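Local structure of prolyl-ACP dehydrogenase (Oscillatoria sp., 4IRN) at residues A[272-284]-A[343-357]. The protein oxidises the prolyl group carried on an acyl carrier protein in anatoxin-a biosynthesis, using FAD as cofactor in an acyl-CoA dehydrogenase fold. Residues are numbered along the deposited sequence; the frame is centred on the assembly and turned at random.
Sequences FNHSMEWERGFIL and KENKQMALLEASMAN
Glu277 joins both parts of 343-357 through one oxygen. Its OE2 forms a salt bridge with Lys343 NZ at 2.9 Å. The same OE2 accepts a hydrogen bond from Ala349 N at 3.0 Å. The two donors reach it from opposite faces of the carboxylate. Ala349 is the N-cap residue of helix 350-375, so the buried acid sits close to that helix start, which would probably help stabilise its negative charge. Further along, Asn357 ND2 donates to Arg280 O at 3.0 Å, on a lone pair in the carbonyl plane. With chi1 at -157°, the Asn357 side chain swings away from its own backbone N and brings ND2 to this carbonyl. Arg280 NH1 donates to Ser354 OG at 3.1 Å, and Ser354 OG in turn donates to Leu350 O. Arg280 NE is held by Ser400 O.

Lys343 is a knob among His274, Glu277, Trp278 and Phe282. Its CE lies over one face of Trp278 in a CH-pi contact, 3.8 Å from the centroid of the five-membered ring. Its CG meets the edge of the Phe282 ring. Ala353 CB packs on Glu277 O and Gly281 N; the CA atoms of Gly281 and Ala353 are 4.1 Å apart.

The axes of 272-282 and 350-357 approach to 7.4 Å and cross at 33°. The side chain of Met276 is about 6 Å from the bound FAD. A Schellman motif at Lys346 ends helix 316-344 before the turn into helix 350-375. Helix 118-138 packs on His274, Trp278 and Ile283, while helix 403-414 touches Arg280 and Ser354.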
loop_
_atom_site.group_PDB
_atom_site.type_symbol
_atom_site.label_atom_id
_atom_site.label_comp_id
_atom_site.label_asym_id
_atom_site.label_seq_id
_atom_site.Cartn_x
_atom_site.Cartn_y
_atom_site.Cartn_z
ATOM N N PHE A 272 -29.683 -17.163 -6.314
ATOM C CA PHE A 272 -28.688 -16.581 -5.412
ATOM C C PHE A 272 -27.646 -15.751 -6.175
ATOM O O PHE A 272 -27.297 -14.640 -5.750
ATOM C CB PHE A 272 -28.011 -17.679 -4.571
ATOM C CG PHE A 272 -27.057 -17.146 -3.528
ATOM C CD1 PHE A 272 -27.523 -16.716 -2.291
ATOM C CD2 PHE A 272 -25.687 -17.078 -3.778
ATOM C CE1 PHE A 272 -26.636 -16.221 -1.332
ATOM C CE2 PHE A 272 -24.805 -16.584 -2.814
ATOM C CZ PHE A 272 -25.284 -16.168 -1.597
ATOM N N ASN A 273 -27.137 -16.330 -7.278
ATOM C CA ASN A 273 -26.141 -15.707 -8.141
ATOM C C ASN A 273 -26.721 -14.489 -8.856
ATOM O O ASN A 273 -25.988 -13.514 -9.082
ATOM C CB ASN A 273 -25.554 -16.726 -9.129
ATOM C CG ASN A 273 -24.467 -17.624 -8.553
ATOM O OD1 ASN A 273 -23.840 -17.326 -7.516
ATOM N ND2 ASN A 273 -24.239 -18.760 -9.214
ATOM N N HIS A 274 -28.061 -14.518 -9.181
ATOM C CA HIS A 274 -28.737 -13.358 -9.764
ATOM C C HIS A 274 -28.907 -12.293 -8.670
ATOM O O HIS A 274 -28.680 -11.111 -8.913
ATOM C CB HIS A 274 -30.094 -13.773 -10.340
ATOM C CG HIS A 274 -30.908 -12.648 -10.893
ATOM N ND1 HIS A 274 -31.819 -11.966 -10.101
ATOM C CD2 HIS A 274 -30.896 -12.092 -12.126
ATOM C CE1 HIS A 274 -32.344 -11.034 -10.881
ATOM N NE2 HIS A 274 -31.820 -11.067 -12.108
ATOM N N SER A 275 -29.224 -12.739 -7.439
ATOM C CA SER A 275 -29.386 -11.901 -6.250
ATOM C C SER A 275 -28.055 -11.207 -5.892
ATOM O O SER A 275 -28.076 -10.021 -5.561
ATOM C CB SER A 275 -29.929 -12.727 -5.086
ATOM O OG SER A 275 -29.884 -12.030 -3.852
ATOM N N MET A 276 -26.910 -11.909 -6.036
ATOM C CA MET A 276 -25.565 -11.364 -5.799
ATOM C C MET A 276 -25.141 -10.345 -6.847
ATOM O O MET A 276 -24.343 -9.466 -6.554
ATOM C CB MET A 276 -24.518 -12.474 -5.660
ATOM C CG MET A 276 -24.526 -13.167 -4.316
ATOM S SD MET A 276 -24.643 -12.045 -2.908
ATOM C CE MET A 276 -23.542 -12.856 -1.726
ATOM N N GLU A 277 -25.652 -10.465 -8.078
ATOM C CA GLU A 277 -25.373 -9.492 -9.139
ATOM C C GLU A 277 -25.936 -8.110 -8.717
ATOM O O GLU A 277 -25.197 -7.128 -8.699
ATOM C CB GLU A 277 -26.033 -9.930 -10.449
ATOM C CG GLU A 277 -25.068 -10.420 -11.496
ATOM C CD GLU A 277 -25.783 -11.065 -12.659
ATOM O OE1 GLU A 277 -26.011 -12.295 -12.610
ATOM O OE2 GLU A 277 -26.128 -10.336 -13.616
ATOM N N TRP A 278 -27.230 -8.062 -8.319
ATOM C CA TRP A 278 -27.906 -6.835 -7.904
ATOM C C TRP A 278 -27.383 -6.323 -6.582
ATOM O O TRP A 278 -27.216 -5.108 -6.425
ATOM C CB TRP A 278 -29.430 -7.037 -7.838
ATOM C CG TRP A 278 -30.063 -7.285 -9.180
ATOM C CD1 TRP A 278 -30.438 -8.489 -9.694
ATOM C CD2 TRP A 278 -30.330 -6.313 -10.201
ATOM N NE1 TRP A 278 -30.923 -8.328 -10.972
ATOM C CE2 TRP A 278 -30.875 -7.002 -11.305
ATOM C CE3 TRP A 278 -30.150 -4.925 -10.296
ATOM C CZ2 TRP A 278 -31.251 -6.354 -12.482
ATOM C CZ3 TRP A 278 -30.548 -4.277 -11.457
ATOM C CH2 TRP A 278 -31.091 -4.990 -12.532
ATOM N N GLU A 279 -27.115 -7.242 -5.632
ATOM C CA GLU A 279 -26.625 -6.887 -4.301
ATOM C C GLU A 279 -25.243 -6.246 -4.361
ATOM O O GLU A 279 -25.116 -5.070 -4.031
ATOM C CB GLU A 279 -26.626 -8.104 -3.377
ATOM C CG GLU A 279 -26.713 -7.766 -1.897
ATOM C CD GLU A 279 -26.649 -8.972 -0.977
ATOM O OE1 GLU A 279 -27.291 -10.002 -1.290
ATOM O OE2 GLU A 279 -25.969 -8.879 0.071
ATOM N N ARG A 280 -24.233 -6.991 -4.836
ATOM C CA ARG A 280 -22.841 -6.535 -4.940
ATOM C C ARG A 280 -22.681 -5.227 -5.699
ATOM O O ARG A 280 -21.941 -4.354 -5.252
ATOM C CB ARG A 280 -21.930 -7.625 -5.541
ATOM C CG ARG A 280 -21.679 -8.780 -4.596
ATOM C CD ARG A 280 -21.050 -9.952 -5.302
ATOM N NE ARG A 280 -20.886 -11.087 -4.394
ATOM C CZ ARG A 280 -20.266 -12.219 -4.710
ATOM N NH1 ARG A 280 -19.742 -12.382 -5.917
ATOM N NH2 ARG A 280 -20.150 -13.189 -3.816
ATOM N N GLY A 281 -23.400 -5.094 -6.808
ATOM C CA GLY A 281 -23.319 -3.915 -7.653
ATOM C C GLY A 281 -24.063 -2.683 -7.176
ATOM O O GLY A 281 -23.684 -1.573 -7.552
ATOM N N PHE A 282 -25.145 -2.851 -6.375
ATOM C CA PHE A 282 -25.978 -1.720 -5.968
ATOM C C PHE A 282 -26.152 -1.407 -4.482
ATOM O O PHE A 282 -26.650 -0.325 -4.158
ATOM C CB PHE A 282 -27.308 -1.732 -6.740
ATOM C CG PHE A 282 -27.087 -1.811 -8.233
ATOM C CD1 PHE A 282 -26.618 -0.714 -8.941
ATOM C CD2 PHE A 282 -27.271 -3.005 -8.916
ATOM C CE1 PHE A 282 -26.352 -0.808 -10.299
ATOM C CE2 PHE A 282 -27.011 -3.093 -10.279
ATOM C CZ PHE A 282 -26.550 -1.994 -10.957
ATOM N N ILE A 283 -25.735 -2.317 -3.579
ATOM C CA ILE A 283 -25.821 -2.083 -2.132
ATOM C C ILE A 283 -24.913 -0.910 -1.693
ATOM O O ILE A 283 -25.216 -0.239 -0.707
ATOM C CB ILE A 283 -25.587 -3.388 -1.307
ATOM C CG1 ILE A 283 -26.242 -3.320 0.081
ATOM C CG2 ILE A 283 -24.100 -3.795 -1.221
ATOM C CD1 ILE A 283 -26.933 -4.607 0.510
ATOM N N LEU A 284 -23.823 -0.660 -2.447
ATOM C CA LEU A 284 -22.834 0.376 -2.156
ATOM C C LEU A 284 -22.965 1.629 -3.028
ATOM O O LEU A 284 -22.073 2.478 -3.012
ATOM C CB LEU A 284 -21.404 -0.215 -2.215
ATOM C CG LEU A 284 -21.019 -1.247 -1.141
ATOM C CD1 LEU A 284 -19.586 -1.704 -1.326
ATOM C CD2 LEU A 284 -21.202 -0.691 0.260
ATOM N N LYS A 343 -26.624 -3.930 -16.379
ATOM C CA LYS A 343 -27.888 -4.462 -15.865
ATOM C C LYS A 343 -29.108 -3.833 -16.550
ATOM O O LYS A 343 -30.121 -4.518 -16.731
ATOM C CB LYS A 343 -27.971 -4.370 -14.333
ATOM C CG LYS A 343 -27.407 -5.594 -13.602
ATOM C CD LYS A 343 -28.046 -6.917 -14.047
ATOM C CE LYS A 343 -27.980 -7.969 -12.981
ATOM N NZ LYS A 343 -28.742 -9.186 -13.366
ATOM N N GLU A 344 -28.989 -2.555 -16.971
ATOM C CA GLU A 344 -30.029 -1.838 -17.706
ATOM C C GLU A 344 -30.163 -2.473 -19.092
ATOM O O GLU A 344 -31.283 -2.707 -19.543
ATOM C CB GLU A 344 -29.702 -0.327 -17.783
ATOM C CG GLU A 344 -30.684 0.548 -18.558
ATOM C CD GLU A 344 -32.146 0.583 -18.149
ATOM O OE1 GLU A 344 -32.464 0.271 -16.979
ATOM O OE2 GLU A 344 -32.974 0.989 -18.997
ATOM N N ASN A 345 -29.017 -2.817 -19.720
ATOM C CA ASN A 345 -28.945 -3.452 -21.039
ATOM C C ASN A 345 -29.065 -4.994 -20.950
ATOM O O ASN A 345 -28.597 -5.713 -21.842
ATOM C CB ASN A 345 -27.690 -2.984 -21.797
ATOM C CG ASN A 345 -27.750 -1.528 -22.220
ATOM O OD1 ASN A 345 -28.118 -1.197 -23.347
ATOM N ND2 ASN A 345 -27.401 -0.615 -21.322
ATOM N N LYS A 346 -29.706 -5.482 -19.858
ATOM C CA LYS A 346 -30.024 -6.885 -19.545
ATOM C C LYS A 346 -28.872 -7.892 -19.734
ATOM O O LYS A 346 -29.090 -9.014 -20.201
ATOM C CB LYS A 346 -31.317 -7.330 -20.278
ATOM C CG LYS A 346 -32.505 -6.367 -20.151
ATOM C CD LYS A 346 -33.437 -6.705 -18.995
ATOM C CE LYS A 346 -34.635 -5.795 -18.940
ATOM N NZ LYS A 346 -35.685 -6.341 -18.040
ATOM N N GLN A 347 -27.649 -7.487 -19.347
ATOM C CA GLN A 347 -26.439 -8.318 -19.429
ATOM C C GLN A 347 -26.085 -8.943 -18.088
ATOM O O GLN A 347 -26.424 -8.387 -17.033
ATOM C CB GLN A 347 -25.249 -7.502 -19.958
ATOM C CG GLN A 347 -25.367 -7.106 -21.425
ATOM C CD GLN A 347 -24.141 -6.367 -21.881
ATOM O OE1 GLN A 347 -23.916 -5.207 -21.519
ATOM N NE2 GLN A 347 -23.323 -7.024 -22.694
ATOM N N MET A 348 -25.388 -10.117 -18.135
ATOM C CA MET A 348 -24.927 -10.818 -16.943
ATOM C C MET A 348 -23.668 -10.083 -16.456
ATOM O O MET A 348 -22.642 -10.068 -17.160
ATOM C CB MET A 348 -24.610 -12.285 -17.276
ATOM C CG MET A 348 -24.504 -13.196 -16.048
ATOM S SD MET A 348 -22.998 -13.069 -15.034
ATOM C CE MET A 348 -21.811 -13.802 -16.116
ATOM N N ALA A 349 -23.778 -9.432 -15.258
ATOM C CA ALA A 349 -22.678 -8.634 -14.736
ATOM C C ALA A 349 -22.164 -9.050 -13.344
ATOM O O ALA A 349 -21.883 -8.175 -12.518
ATOM C CB ALA A 349 -23.056 -7.156 -14.761
ATOM N N LEU A 350 -21.975 -10.367 -13.098
ATOM C CA LEU A 350 -21.462 -10.854 -11.809
ATOM C C LEU A 350 -19.998 -10.461 -11.582
ATOM O O LEU A 350 -19.631 -10.120 -10.461
ATOM C CB LEU A 350 -21.674 -12.366 -11.644
ATOM C CG LEU A 350 -21.411 -12.969 -10.252
ATOM C CD1 LEU A 350 -22.557 -12.698 -9.291
ATOM C CD2 LEU A 350 -21.208 -14.445 -10.355
ATOM N N LEU A 351 -19.175 -10.480 -12.641
ATOM C CA LEU A 351 -17.772 -10.061 -12.568
ATOM C C LEU A 351 -17.686 -8.568 -12.243
ATOM O O LEU A 351 -16.916 -8.186 -11.372
ATOM C CB LEU A 351 -17.048 -10.366 -13.902
ATOM C CG LEU A 351 -15.653 -9.744 -14.134
ATOM C CD1 LEU A 351 -14.611 -10.303 -13.166
ATOM C CD2 LEU A 351 -15.213 -9.938 -15.564
ATOM N N GLU A 352 -18.488 -7.738 -12.930
ATOM C CA GLU A 352 -18.506 -6.291 -12.751
ATOM C C GLU A 352 -19.058 -5.876 -11.393
ATOM O O GLU A 352 -18.571 -4.904 -10.820
ATOM C CB GLU A 352 -19.235 -5.600 -13.906
ATOM C CG GLU A 352 -18.455 -5.629 -15.216
ATOM C CD GLU A 352 -18.437 -6.931 -16.007
ATOM O OE1 GLU A 352 -19.246 -7.840 -15.706
ATOM O OE2 GLU A 352 -17.616 -7.032 -16.947
ATOM N N ALA A 353 -20.050 -6.619 -10.869
ATOM C CA ALA A 353 -20.657 -6.369 -9.559
ATOM C C ALA A 353 -19.669 -6.714 -8.450
ATOM O O ALA A 353 -19.619 -6.008 -7.441
ATOM C CB ALA A 353 -21.924 -7.192 -9.402
ATOM N N SER A 354 -18.872 -7.788 -8.650
ATOM C CA SER A 354 -17.861 -8.250 -7.702
ATOM C C SER A 354 -16.708 -7.266 -7.622
ATOM O O SER A 354 -16.236 -6.981 -6.525
ATOM C CB SER A 354 -17.362 -9.637 -8.079
ATOM O OG SER A 354 -18.426 -10.575 -8.061
ATOM N N MET A 355 -16.284 -6.713 -8.781
ATOM C CA MET A 355 -15.221 -5.704 -8.882
ATOM C C MET A 355 -15.661 -4.407 -8.195
ATOM O O MET A 355 -14.855 -3.784 -7.493
ATOM C CB MET A 355 -14.869 -5.425 -10.347
ATOM C CG MET A 355 -14.110 -6.553 -11.007
ATOM S SD MET A 355 -13.666 -6.198 -12.718
ATOM C CE MET A 355 -12.225 -5.288 -12.471
ATOM N N ALA A 356 -16.947 -4.023 -8.382
ATOM C CA ALA A 356 -17.546 -2.836 -7.785
ATOM C C ALA A 356 -17.595 -2.965 -6.262
ATOM O O ALA A 356 -17.117 -2.074 -5.564
ATOM C CB ALA A 356 -18.941 -2.612 -8.344
ATOM N N ASN A 357 -18.106 -4.094 -5.761
ATOM C CA ASN A 357 -18.210 -4.370 -4.339
ATOM C C ASN A 357 -16.845 -4.378 -3.667
ATOM O O ASN A 357 -16.671 -3.747 -2.627
ATOM C CB ASN A 357 -18.922 -5.687 -4.118
ATOM C CG ASN A 357 -19.539 -5.788 -2.759
ATOM O OD1 ASN A 357 -18.938 -6.302 -1.822
ATOM N ND2 ASN A 357 -20.750 -5.290 -2.626
#